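Local coordinates for surface glycan binding protein B (Bacteroides ovatus, PDB 6E57) that binds mixed-linkage beta-glucan at the cell surface, probably holding the cereal polysaccharide for uptake and breakdown by this gut bacterium, at residues Y319-K324 against V408-Y413; Y362-L367 against E378-E383; T312-H317 against K331-I336. One frame throughout, in Å; residues are numbered along the deposited sequence.

All three contacts lie in the C-terminal part of the chain, where the glucan is bound. Contact 1 holds Trp322 and Asp323 of the glycan pocket, and contact 3 holds Lys331. Their centres are about 13 Å apart, and they meet where the rings of Tyr413 and His317 stack. Contact 2 is nested within the loop that contact 1 closes, with its centre about 10 Å from that of contact 1. The two are joined by His410 N and Lys364 O, 2.8 Å apart in a probable hydrogen bond, and the Glu378 side chain of contact 2 comes within about 5 Å of a bound glucose. Contacts 2 and 3 do not touch, their nearest atoms being about 8 Å apart.

Contact 1: Y319-K324 against V408-Y413; sequences YVSWDK and VGHGYY. With BGC (beta-D-glucopyranose), chain E; PO4 (phosphate ion), chain K.
Trp322 lays one face of its indole over the backbone of Gly409, with Gly409 CA 3.6 Å from the centroid of the six-membered ring. Glycine suits this place because at its backbone angles (phi 138°, psi -151°) a side chain would jam against the preceding carbonyl O. Trp322 CG sits between the backbone N and the carbonyl carbon, and Trp322 N donates to Gly409 O at 2.9 Å, fixing the root of the side chain. The opposite face receives a glucose, whose C2 lies over the ring centre and whose O6 donates to Trp322 O. Val408 CG1 packs obliquely against Trp322 CE3, while Trp322 NE1 hydrogen-bonds to Tyr362 OH.

Beyond it, the His410 ring presents its edge to Ser321: ND1 and Ser321 OG share a hydrogen bond of 2.9 Å. That hydroxyl also accepts from Asp323 N, forming an ST turn. A phosphate ion, probably from the crystallisation liquor, takes a hydrogen bond from Tyr319 OH to its O3 (2.7 Å).

Farther along, Tyr319 turns its ring edge to the face of Tyr413, planes 59° apart, while Tyr413 OH hydrogen-bonds to Glu357 OE1. On the other side of the sheet, Val320 CB rides over the Tyr412 ring, 4.0 Å from its centroid; Val320 N also donates to Tyr412 O. Trp322 and Asp323 belong to the glycan pocket, and an aromatic platform carrying a sugar on one face and backed by protein on the other is characteristic of carbohydrate-binding sites.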
loop_
_atom_site.group_PDB
_atom_site.type_symbol
_atom_site.label_atom_id
_atom_site.label_comp_id
_atom_site.label_asym_id
_atom_site.label_seq_id
_atom_site.Cartn_x
_atom_site.Cartn_y
_atom_site.Cartn_z
ATOM N N TYR A 319 4.855 11.775 -36.058
ATOM C CA TYR A 319 3.704 12.595 -35.693
ATOM C C TYR A 319 2.413 11.857 -36.058
ATOM O O TYR A 319 2.372 11.134 -37.057
ATOM C CB TYR A 319 3.744 13.961 -36.387
ATOM C CG TYR A 319 2.647 14.898 -35.941
ATOM C CD1 TYR A 319 2.599 15.364 -34.636
ATOM C CD2 TYR A 319 1.638 15.295 -36.804
ATOM C CE1 TYR A 319 1.591 16.211 -34.205
ATOM C CE2 TYR A 319 0.620 16.141 -36.387
ATOM C CZ TYR A 319 0.595 16.600 -35.081
ATOM O OH TYR A 319 -0.399 17.429 -34.647
ATOM N N VAL A 320 1.371 12.073 -35.245
ATOM C CA VAL A 320 0.052 11.471 -35.431
ATOM C C VAL A 320 -1.008 12.578 -35.385
ATOM O O VAL A 320 -1.081 13.324 -34.415
ATOM C CB VAL A 320 -0.230 10.406 -34.354
ATOM C CG1 VAL A 320 -1.620 9.805 -34.510
ATOM C CG2 VAL A 320 0.829 9.317 -34.344
ATOM N N SER A 321 -1.834 12.660 -36.435
ATOM C CA SER A 321 -2.970 13.575 -36.461
ATOM C C SER A 321 -4.050 13.061 -37.415
ATOM O O SER A 321 -3.826 12.925 -38.606
ATOM C CB SER A 321 -2.560 14.964 -36.834
ATOM O OG SER A 321 -3.704 15.775 -37.059
ATOM N N TRP A 322 -5.239 12.829 -36.860
ATOM C CA TRP A 322 -6.386 12.357 -37.617
ATOM C C TRP A 322 -7.033 13.502 -38.417
ATOM O O TRP A 322 -8.044 13.291 -39.076
ATOM C CB TRP A 322 -7.390 11.657 -36.689
ATOM C CG TRP A 322 -7.711 12.381 -35.417
ATOM C CD1 TRP A 322 -7.698 13.728 -35.201
ATOM C CD2 TRP A 322 -8.148 11.785 -34.184
ATOM N NE1 TRP A 322 -8.070 14.007 -33.914
ATOM C CE2 TRP A 322 -8.353 12.835 -33.265
ATOM C CE3 TRP A 322 -8.375 10.471 -33.759
ATOM C CZ2 TRP A 322 -8.774 12.609 -31.956
ATOM C CZ3 TRP A 322 -8.790 10.248 -32.465
ATOM C CH2 TRP A 322 -8.987 11.304 -31.577
ATOM N N ASP A 323 -6.453 14.705 -38.350
ATOM C CA ASP A 323 -6.826 15.836 -39.213
ATOM C C ASP A 323 -6.278 15.622 -40.628
ATOM O O ASP A 323 -6.943 15.957 -41.608
ATOM C CB ASP A 323 -6.300 17.167 -38.668
ATOM C CG ASP A 323 -6.967 17.621 -37.382
ATOM O OD1 ASP A 323 -8.114 17.190 -37.128
ATOM O OD2 ASP A 323 -6.338 18.410 -36.645
ATOM N N LYS A 324 -5.057 15.082 -40.718
ATOM C CA LYS A 324 -4.353 14.889 -41.988
ATOM C C LYS A 324 -5.165 13.959 -42.887
ATOM O O LYS A 324 -5.881 13.086 -42.397
ATOM C CB LYS A 324 -2.937 14.364 -41.730
ATOM C CG LYS A 324 -2.004 15.369 -41.066
ATOM C CD LYS A 324 -0.551 14.941 -41.034
ATOM C CE LYS A 324 0.401 16.072 -40.701
ATOM N NZ LYS A 324 0.420 17.109 -41.759
ATOM N N VAL A 408 -3.481 6.051 -32.930
ATOM C CA VAL A 408 -4.397 6.994 -33.523
ATOM C C VAL A 408 -4.512 8.188 -32.565
ATOM O O VAL A 408 -4.181 8.060 -31.389
ATOM C CB VAL A 408 -5.734 6.273 -33.779
ATOM C CG1 VAL A 408 -6.948 7.171 -33.619
ATOM C CG2 VAL A 408 -5.739 5.587 -35.135
ATOM N N GLY A 409 -4.948 9.344 -33.078
ATOM C CA GLY A 409 -5.167 10.535 -32.251
ATOM C C GLY A 409 -4.662 11.806 -32.913
ATOM O O GLY A 409 -4.641 11.907 -34.146
ATOM N N HIS A 410 -4.256 12.777 -32.081
ATOM C CA HIS A 410 -3.818 14.097 -32.539
ATOM C C HIS A 410 -2.800 14.706 -31.570
ATOM O O HIS A 410 -2.916 14.558 -30.365
ATOM C CB HIS A 410 -5.026 15.026 -32.709
ATOM C CG HIS A 410 -4.660 16.421 -33.086
ATOM N ND1 HIS A 410 -4.369 16.781 -34.388
ATOM C CD2 HIS A 410 -4.533 17.541 -32.345
ATOM C CE1 HIS A 410 -4.076 18.065 -34.432
ATOM N NE2 HIS A 410 -4.170 18.554 -33.191
ATOM N N GLY A 411 -1.807 15.398 -32.134
ATOM C CA GLY A 411 -0.946 16.326 -31.405
ATOM C C GLY A 411 0.107 15.636 -30.555
ATOM O O GLY A 411 0.484 16.151 -29.493
ATOM N N TYR A 412 0.598 14.482 -31.022
ATOM C CA TYR A 412 1.663 13.763 -30.328
ATOM C C TYR A 412 2.524 12.998 -31.336
ATOM O O TYR A 412 2.163 12.861 -32.506
ATOM C CB TYR A 412 1.088 12.818 -29.272
ATOM C CG TYR A 412 0.462 11.556 -29.814
ATOM C CD1 TYR A 412 -0.863 11.537 -30.216
ATOM C CD2 TYR A 412 1.189 10.380 -29.918
ATOM C CE1 TYR A 412 -1.449 10.384 -30.714
ATOM C CE2 TYR A 412 0.617 9.218 -30.411
ATOM C CZ TYR A 412 -0.709 9.219 -30.808
ATOM O OH TYR A 412 -1.294 8.085 -31.293
ATOM N N TYR A 413 3.669 12.515 -30.847
ATOM C CA TYR A 413 4.600 11.716 -31.613
ATOM C C TYR A 413 4.763 10.362 -30.926
ATOM O O TYR A 413 4.757 10.302 -29.704
ATOM C CB TYR A 413 5.975 12.382 -31.683
ATOM C CG TYR A 413 6.026 13.713 -32.386
ATOM C CD1 TYR A 413 5.806 14.896 -31.695
ATOM C CD2 TYR A 413 6.342 13.797 -33.733
ATOM C CE1 TYR A 413 5.871 16.127 -32.329
ATOM C CE2 TYR A 413 6.415 15.021 -34.380
ATOM C CZ TYR A 413 6.179 16.189 -33.677
ATOM O OH TYR A 413 6.247 17.394 -34.314
HETATM C C2 BGC E . -12.017 11.684 -34.533
HETATM C C3 BGC E . -12.484 13.101 -34.240
HETATM C C4 BGC E . -11.701 14.104 -35.069
HETATM C C5 BGC E . -11.813 13.720 -36.543
HETATM C C6 BGC E . -11.091 14.705 -37.450
HETATM C C1 BGC E . -12.016 11.406 -36.036
HETATM O O2 BGC E . -12.882 10.758 -33.862
HETATM O O3 BGC E . -12.293 13.385 -32.859
HETATM O O4 BGC E . -12.203 15.423 -34.817
HETATM O O5 BGC E . -11.272 12.405 -36.735
HETATM O O6 BGC E . -11.105 14.198 -38.791
HETATM P P PO4 K . -2.314 19.037 -37.971
HETATM O O1 PO4 K . -3.558 19.833 -37.650
HETATM O O2 PO4 K . -2.648 17.966 -38.982
HETATM O O3 PO4 K . -1.782 18.384 -36.716
HETATM O O4 PO4 K . -1.268 19.970 -38.539
#

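Contact 2: Y362-L367 against E378-E383; sequences YHKMQL and EMEFTE. With EDO (1,2-ethanediol), chain I.
His363 and Phe381 meet through a methylene and a ring face: His363 CB stands 3.8 Å from the Phe381 centroid, near the ring normal. The two rings themselves lie oblique. Phe381 CG occupies the position between backbone N and carbonyl carbon (chi1 56°), which folds the phenyl back across the neighbouring strand and brings its edge to Met365 N. Met365 reaches the same ring with CG, 3.8 Å from Phe381 CE1, and its sulfur makes an oblique Met-aromatic contact. Alongside, pointing the same way, Met379 brings CE to 3.7 Å from Met365 SD; flexible, unbranched thioethers fit well between aromatic neighbours.

On the other face, Lys364 and Glu380 form a salt bridge, NZ to OE2 at 3.4 Å. Glu378 OE2 stays 5.2 Å from Lys364 NZ and may add a weaker, longer-range attraction.

Backbone bonds set this register. Met379 N to Met365 O is nearly straight (172° at the hydrogen), its reciprocal runs from Met365 N to Met379 O, and Phe381 N donates to His363 O at 3.0 Å. A water accepts from His363 N and donates to Phe381 O. Farther out, His363 ND1 bonds to Gly411 O, and Tyr354 meets Phe381 edge-to-face.

The antiparallel hairpin of strands 364-369 and 379-380 is thus amphipathic: Met365 and Phe381 are buried toward strand 349-356, whereas opposite charges pair across the more solvent-exposed face bearing Lys364 and Glu380.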
loop_
_atom_site.group_PDB
_atom_site.type_symbol
_atom_site.label_atom_id
_atom_site.label_comp_id
_atom_site.label_asym_id
_atom_site.label_seq_id
_atom_site.Cartn_x
_atom_site.Cartn_y
_atom_site.Cartn_z
ATOM N N TYR A 362 -4.379 20.477 -28.689
ATOM C CA TYR A 362 -4.680 19.455 -27.655
ATOM C C TYR A 362 -3.935 18.148 -27.977
ATOM O O TYR A 362 -3.371 18.003 -29.060
ATOM C CB TYR A 362 -6.187 19.188 -27.570
ATOM C CG TYR A 362 -6.759 18.523 -28.796
ATOM C CD1 TYR A 362 -7.171 19.279 -29.883
ATOM C CD2 TYR A 362 -6.862 17.142 -28.889
ATOM C CE1 TYR A 362 -7.683 18.686 -31.026
ATOM C CE2 TYR A 362 -7.371 16.532 -30.025
ATOM C CZ TYR A 362 -7.783 17.308 -31.097
ATOM O OH TYR A 362 -8.283 16.734 -32.227
ATOM N N HIS A 363 -3.959 17.190 -27.040
ATOM C CA HIS A 363 -3.240 15.922 -27.203
ATOM C C HIS A 363 -4.123 14.744 -26.767
ATOM O O HIS A 363 -4.423 14.594 -25.574
ATOM C CB HIS A 363 -1.915 15.951 -26.430
ATOM C CG HIS A 363 -1.275 17.296 -26.386
ATOM N ND1 HIS A 363 -0.484 17.769 -27.409
ATOM C CD2 HIS A 363 -1.318 18.273 -25.457
ATOM C CE1 HIS A 363 -0.064 18.980 -27.111
ATOM N NE2 HIS A 363 -0.558 19.312 -25.920
ATOM N N LYS A 364 -4.514 13.914 -27.744
ATOM C CA LYS A 364 -5.277 12.690 -27.518
ATOM C C LYS A 364 -4.647 11.539 -28.314
ATOM O O LYS A 364 -4.276 11.725 -29.472
ATOM C CB LYS A 364 -6.734 12.876 -27.946
ATOM C CG LYS A 364 -7.598 13.682 -26.989
ATOM C CD LYS A 364 -9.080 13.424 -27.162
ATOM C CE LYS A 364 -9.942 14.170 -26.164
ATOM N NZ LYS A 364 -9.918 15.636 -26.391
ATOM N N MET A 365 -4.551 10.358 -27.684
ATOM C CA MET A 365 -4.078 9.135 -28.342
ATOM C C MET A 365 -4.987 7.956 -27.972
ATOM O O MET A 365 -5.679 7.982 -26.953
ATOM C CB MET A 365 -2.636 8.800 -27.944
ATOM C CG MET A 365 -2.497 8.235 -26.539
ATOM S SD MET A 365 -0.788 7.804 -26.113
ATOM C CE MET A 365 -0.479 6.461 -27.259
ATOM N N GLN A 366 -4.963 6.924 -28.822
ATOM C CA GLN A 366 -5.623 5.645 -28.561
ATOM C C GLN A 366 -4.891 4.543 -29.338
ATOM O O GLN A 366 -4.521 4.733 -30.497
ATOM C CB GLN A 366 -7.103 5.702 -28.955
ATOM C CG GLN A 366 -7.901 4.477 -28.515
ATOM C CD GLN A 366 -9.330 4.464 -29.008
ATOM O OE1 GLN A 366 -9.643 4.973 -30.080
ATOM N NE2 GLN A 366 -10.210 3.857 -28.230
ATOM N N LEU A 367 -4.670 3.402 -28.677
ATOM C CA LEU A 367 -4.183 2.193 -29.339
ATOM C C LEU A 367 -5.387 1.476 -29.954
ATOM O O LEU A 367 -6.400 1.293 -29.287
ATOM C CB LEU A 367 -3.469 1.294 -28.325
ATOM C CG LEU A 367 -2.000 1.621 -28.071
ATOM C CD1 LEU A 367 -1.838 3.024 -27.518
ATOM C CD2 LEU A 367 -1.381 0.597 -27.131
ATOM N N GLU A 378 -9.474 5.867 -25.322
ATOM C CA GLU A 378 -8.913 7.136 -25.762
ATOM C C GLU A 378 -8.376 7.863 -24.521
ATOM O O GLU A 378 -9.039 7.881 -23.482
ATOM C CB GLU A 378 -10.021 7.909 -26.483
ATOM C CG GLU A 378 -9.586 9.190 -27.168
ATOM C CD GLU A 378 -10.739 9.970 -27.792
ATOM O OE1 GLU A 378 -11.913 9.634 -27.500
ATOM O OE2 GLU A 378 -10.470 10.910 -28.569
ATOM N N MET A 379 -7.165 8.424 -24.615
ATOM C CA MET A 379 -6.562 9.144 -23.496
ATOM C C MET A 379 -6.207 10.575 -23.910
ATOM O O MET A 379 -5.591 10.783 -24.944
ATOM C CB MET A 379 -5.287 8.463 -22.997
ATOM C CG MET A 379 -4.583 9.268 -21.916
ATOM S SD MET A 379 -3.014 8.552 -21.402
ATOM C CE MET A 379 -1.984 8.929 -22.819
ATOM N N GLU A 380 -6.578 11.531 -23.053
ATOM C CA GLU A 380 -6.198 12.936 -23.159
ATOM C C GLU A 380 -5.032 13.195 -22.196
ATOM O O GLU A 380 -5.045 12.707 -21.064
ATOM C CB GLU A 380 -7.403 13.822 -22.836
ATOM C CG GLU A 380 -7.238 15.268 -23.270
ATOM C CD GLU A 380 -8.507 16.104 -23.219
ATOM O OE1 GLU A 380 -9.512 15.632 -22.636
ATOM O OE2 GLU A 380 -8.491 17.230 -23.770
ATOM N N PHE A 381 -4.029 13.953 -22.651
ATOM C CA PHE A 381 -2.830 14.220 -21.853
ATOM C C PHE A 381 -2.256 15.598 -22.199
ATOM O O PHE A 381 -2.670 16.216 -23.183
ATOM C CB PHE A 381 -1.797 13.110 -22.064
ATOM C CG PHE A 381 -1.399 12.872 -23.498
ATOM C CD1 PHE A 381 -2.206 12.126 -24.342
ATOM C CD2 PHE A 381 -0.212 13.382 -24.002
ATOM C CE1 PHE A 381 -1.836 11.897 -25.658
ATOM C CE2 PHE A 381 0.157 13.151 -25.319
ATOM C CZ PHE A 381 -0.655 12.408 -26.143
ATOM N N THR A 382 -1.325 16.074 -21.358
ATOM C CA THR A 382 -0.630 17.356 -21.571
ATOM C C THR A 382 0.897 17.182 -21.581
ATOM O O THR A 382 1.595 18.064 -22.077
ATOM C CB THR A 382 -1.017 18.403 -20.517
ATOM O OG1 THR A 382 -0.713 17.883 -19.223
ATOM C CG2 THR A 382 -2.475 18.803 -20.579
ATOM N N GLU A 383 1.408 16.069 -21.033
ATOM C CA GLU A 383 2.850 15.843 -20.879
ATOM C C GLU A 383 3.249 14.556 -21.607
ATOM O O GLU A 383 2.398 13.714 -21.899
ATOM C CB GLU A 383 3.242 15.720 -19.404
ATOM C CG GLU A 383 2.685 16.814 -18.505
ATOM C CD GLU A 383 3.366 18.169 -18.602
ATOM O OE1 GLU A 383 3.151 19.001 -17.689
ATOM O OE2 GLU A 383 4.108 18.395 -19.587
HETATM C C1 EDO I . -14.060 3.550 -28.948
HETATM O O1 EDO I . -13.480 3.162 -27.694
HETATM C C2 EDO I . -13.238 2.981 -30.104
HETATM O O2 EDO I . -13.738 1.693 -30.498
HETATM O O HOH W 1 -4.787 17.582 -24.404
#

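Contact 3: T312-H317 against K331-I336; sequences TLWSGH and KTFGLI
Strand 299-315, near the corner at Gly316, is covered by the loop that leads to helix 338-343, and the contact is made mainly by apolar and aromatic packing, with no hydrogen bond across it. At its centre Phe333 stands edge-on to Trp314, the planes 77° apart and the centroid of the tryptophan six-membered ring 4.8 Å from that of the phenyl. Phe333 CE1 comes down over the middle of the indole, 3.6 Å from Trp314 CD2, so that a C-H edge meets the pi face. Trp314 CG lies anti to the backbone N (chi1 -178°), carrying the broad ring out from the strand toward the loop. Gly316 N lies over the opposite face, toward the rim; glycine suits this turn because a CB would clash with Trp314 CH2.

Two loop residues flank the aromatic pair. Leu335 brings CB to 3.9 Å from Trp314 NE1 and crosses obliquely, with CD1 touching the indole as well. Ile336 reaches with its longer branch: CG1 packs 3.8 Å from Trp314 CB, and CD1 continues to Leu313 CB at 3.9 Å.

Leu313 and Trp314 both make backbone hydrogen bonds with Val417, forming a classic beta bulge, and both side chains set out toward the loop. Lys331, at the start of the 331-336 segment, hydrogen-bonds a glucose O2 through NZ and forms a salt bridge with Asp326. A classic bulge and a T-shaped Trp-Phe pair thus join strand 299-315 to the loop carrying this glycan-pocket lysine.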
loop_
_atom_site.group_PDB
_atom_site.type_symbol
_atom_site.label_atom_id
_atom_site.label_comp_id
_atom_site.label_asym_id
_atom_site.label_seq_id
_atom_site.Cartn_x
_atom_site.Cartn_y
_atom_site.Cartn_z
ATOM N N THR A 312 12.630 -4.039 -28.457
ATOM C CA THR A 312 12.254 -2.858 -29.231
ATOM C C THR A 312 11.616 -3.301 -30.551
ATOM O O THR A 312 12.221 -4.045 -31.310
ATOM C CB THR A 312 13.462 -1.954 -29.496
ATOM O OG1 THR A 312 13.970 -1.523 -28.234
ATOM C CG2 THR A 312 13.117 -0.754 -30.351
ATOM N N LEU A 313 10.391 -2.834 -30.805
ATOM C CA LEU A 313 9.662 -3.162 -32.020
ATOM C C LEU A 313 9.846 -2.050 -33.053
ATOM O O LEU A 313 9.874 -2.319 -34.243
ATOM C CB LEU A 313 8.181 -3.360 -31.686
ATOM C CG LEU A 313 7.863 -4.554 -30.787
ATOM C CD1 LEU A 313 6.367 -4.646 -30.527
ATOM C CD2 LEU A 313 8.383 -5.849 -31.391
ATOM N N TRP A 314 9.951 -0.803 -32.588
ATOM C CA TRP A 314 10.102 0.335 -33.472
ATOM C C TRP A 314 10.685 1.521 -32.702
ATOM O O TRP A 314 10.434 1.672 -31.514
ATOM C CB TRP A 314 8.754 0.688 -34.112
ATOM C CG TRP A 314 8.821 1.825 -35.083
ATOM C CD1 TRP A 314 8.962 1.743 -36.437
ATOM C CD2 TRP A 314 8.749 3.226 -34.772
ATOM N NE1 TRP A 314 8.983 2.995 -36.989
ATOM C CE2 TRP A 314 8.858 3.926 -35.992
ATOM C CE3 TRP A 314 8.612 3.955 -33.587
ATOM C CZ2 TRP A 314 8.823 5.317 -36.057
ATOM C CZ3 TRP A 314 8.585 5.329 -33.649
ATOM C CH2 TRP A 314 8.687 5.998 -34.870
ATOM N N SER A 315 11.434 2.364 -33.420
ATOM C CA SER A 315 12.106 3.541 -32.870
ATOM C C SER A 315 12.049 4.689 -33.887
ATOM O O SER A 315 12.127 4.453 -35.089
ATOM C CB SER A 315 13.525 3.197 -32.513
ATOM O OG SER A 315 14.148 4.273 -31.840
ATOM N N GLY A 316 11.908 5.928 -33.398
ATOM C CA GLY A 316 11.886 7.115 -34.261
ATOM C C GLY A 316 11.166 8.293 -33.625
ATOM O O GLY A 316 11.231 8.489 -32.417
ATOM N N HIS A 317 10.494 9.091 -34.463
ATOM C CA HIS A 317 9.778 10.302 -34.053
ATOM C C HIS A 317 8.682 10.610 -35.084
ATOM O O HIS A 317 8.892 11.403 -36.009
ATOM C CB HIS A 317 10.769 11.459 -33.874
ATOM C CG HIS A 317 10.157 12.712 -33.343
ATOM N ND1 HIS A 317 9.684 12.813 -32.047
ATOM C CD2 HIS A 317 9.952 13.918 -33.916
ATOM C CE1 HIS A 317 9.210 14.026 -31.847
ATOM N NE2 HIS A 317 9.362 14.723 -32.980
ATOM N N LYS A 331 -1.129 10.445 -40.547
ATOM C CA LYS A 331 -2.506 10.455 -40.068
ATOM C C LYS A 331 -2.623 9.487 -38.886
ATOM O O LYS A 331 -3.371 9.740 -37.936
ATOM C CB LYS A 331 -3.521 10.073 -41.146
ATOM C CG LYS A 331 -4.966 10.217 -40.685
ATOM C CD LYS A 331 -6.007 9.883 -41.719
ATOM C CE LYS A 331 -7.413 10.081 -41.196
ATOM N NZ LYS A 331 -8.425 9.914 -42.265
ATOM N N THR A 332 -1.888 8.373 -38.986
ATOM C CA THR A 332 -1.789 7.365 -37.945
ATOM C C THR A 332 -0.328 6.934 -37.799
ATOM O O THR A 332 0.534 7.356 -38.569
ATOM C CB THR A 332 -2.646 6.140 -38.285
ATOM O OG1 THR A 332 -2.054 5.498 -39.417
ATOM C CG2 THR A 332 -4.088 6.488 -38.581
ATOM N N PHE A 333 -0.073 6.083 -36.804
ATOM C CA PHE A 333 1.165 5.334 -36.707
ATOM C C PHE A 333 0.884 3.882 -37.110
ATOM O O PHE A 333 0.305 3.134 -36.334
ATOM C CB PHE A 333 1.745 5.426 -35.293
ATOM C CG PHE A 333 2.901 4.495 -35.030
ATOM C CD1 PHE A 333 4.196 4.863 -35.358
ATOM C CD2 PHE A 333 2.696 3.243 -34.473
ATOM C CE1 PHE A 333 5.260 4.005 -35.128
ATOM C CE2 PHE A 333 3.759 2.386 -34.243
ATOM C CZ PHE A 333 5.040 2.769 -34.569
ATOM N N GLY A 334 1.255 3.523 -38.348
ATOM C CA GLY A 334 1.374 2.127 -38.787
ATOM C C GLY A 334 2.730 1.579 -38.386
ATOM O O GLY A 334 3.050 1.525 -37.204
ATOM N N LEU A 335 3.521 1.158 -39.369
ATOM C CA LEU A 335 4.993 1.052 -39.257
ATOM C C LEU A 335 5.453 -0.152 -38.419
ATOM O O LEU A 335 6.632 -0.489 -38.463
ATOM C CB LEU A 335 5.575 2.364 -38.716
ATOM C CG LEU A 335 5.382 3.590 -39.614
ATOM C CD1 LEU A 335 6.180 4.778 -39.097
ATOM C CD2 LEU A 335 5.768 3.293 -41.054
ATOM N N ILE A 336 4.556 -0.807 -37.675
ATOM C CA ILE A 336 4.844 -2.146 -37.166
ATOM C C ILE A 336 3.934 -3.123 -37.900
ATOM O O ILE A 336 2.719 -3.095 -37.721
ATOM C CB ILE A 336 4.692 -2.246 -35.637
ATOM C CG1 ILE A 336 5.588 -1.241 -34.909
ATOM C CG2 ILE A 336 4.963 -3.671 -35.171
ATOM C CD1 ILE A 336 5.401 -1.232 -33.413
#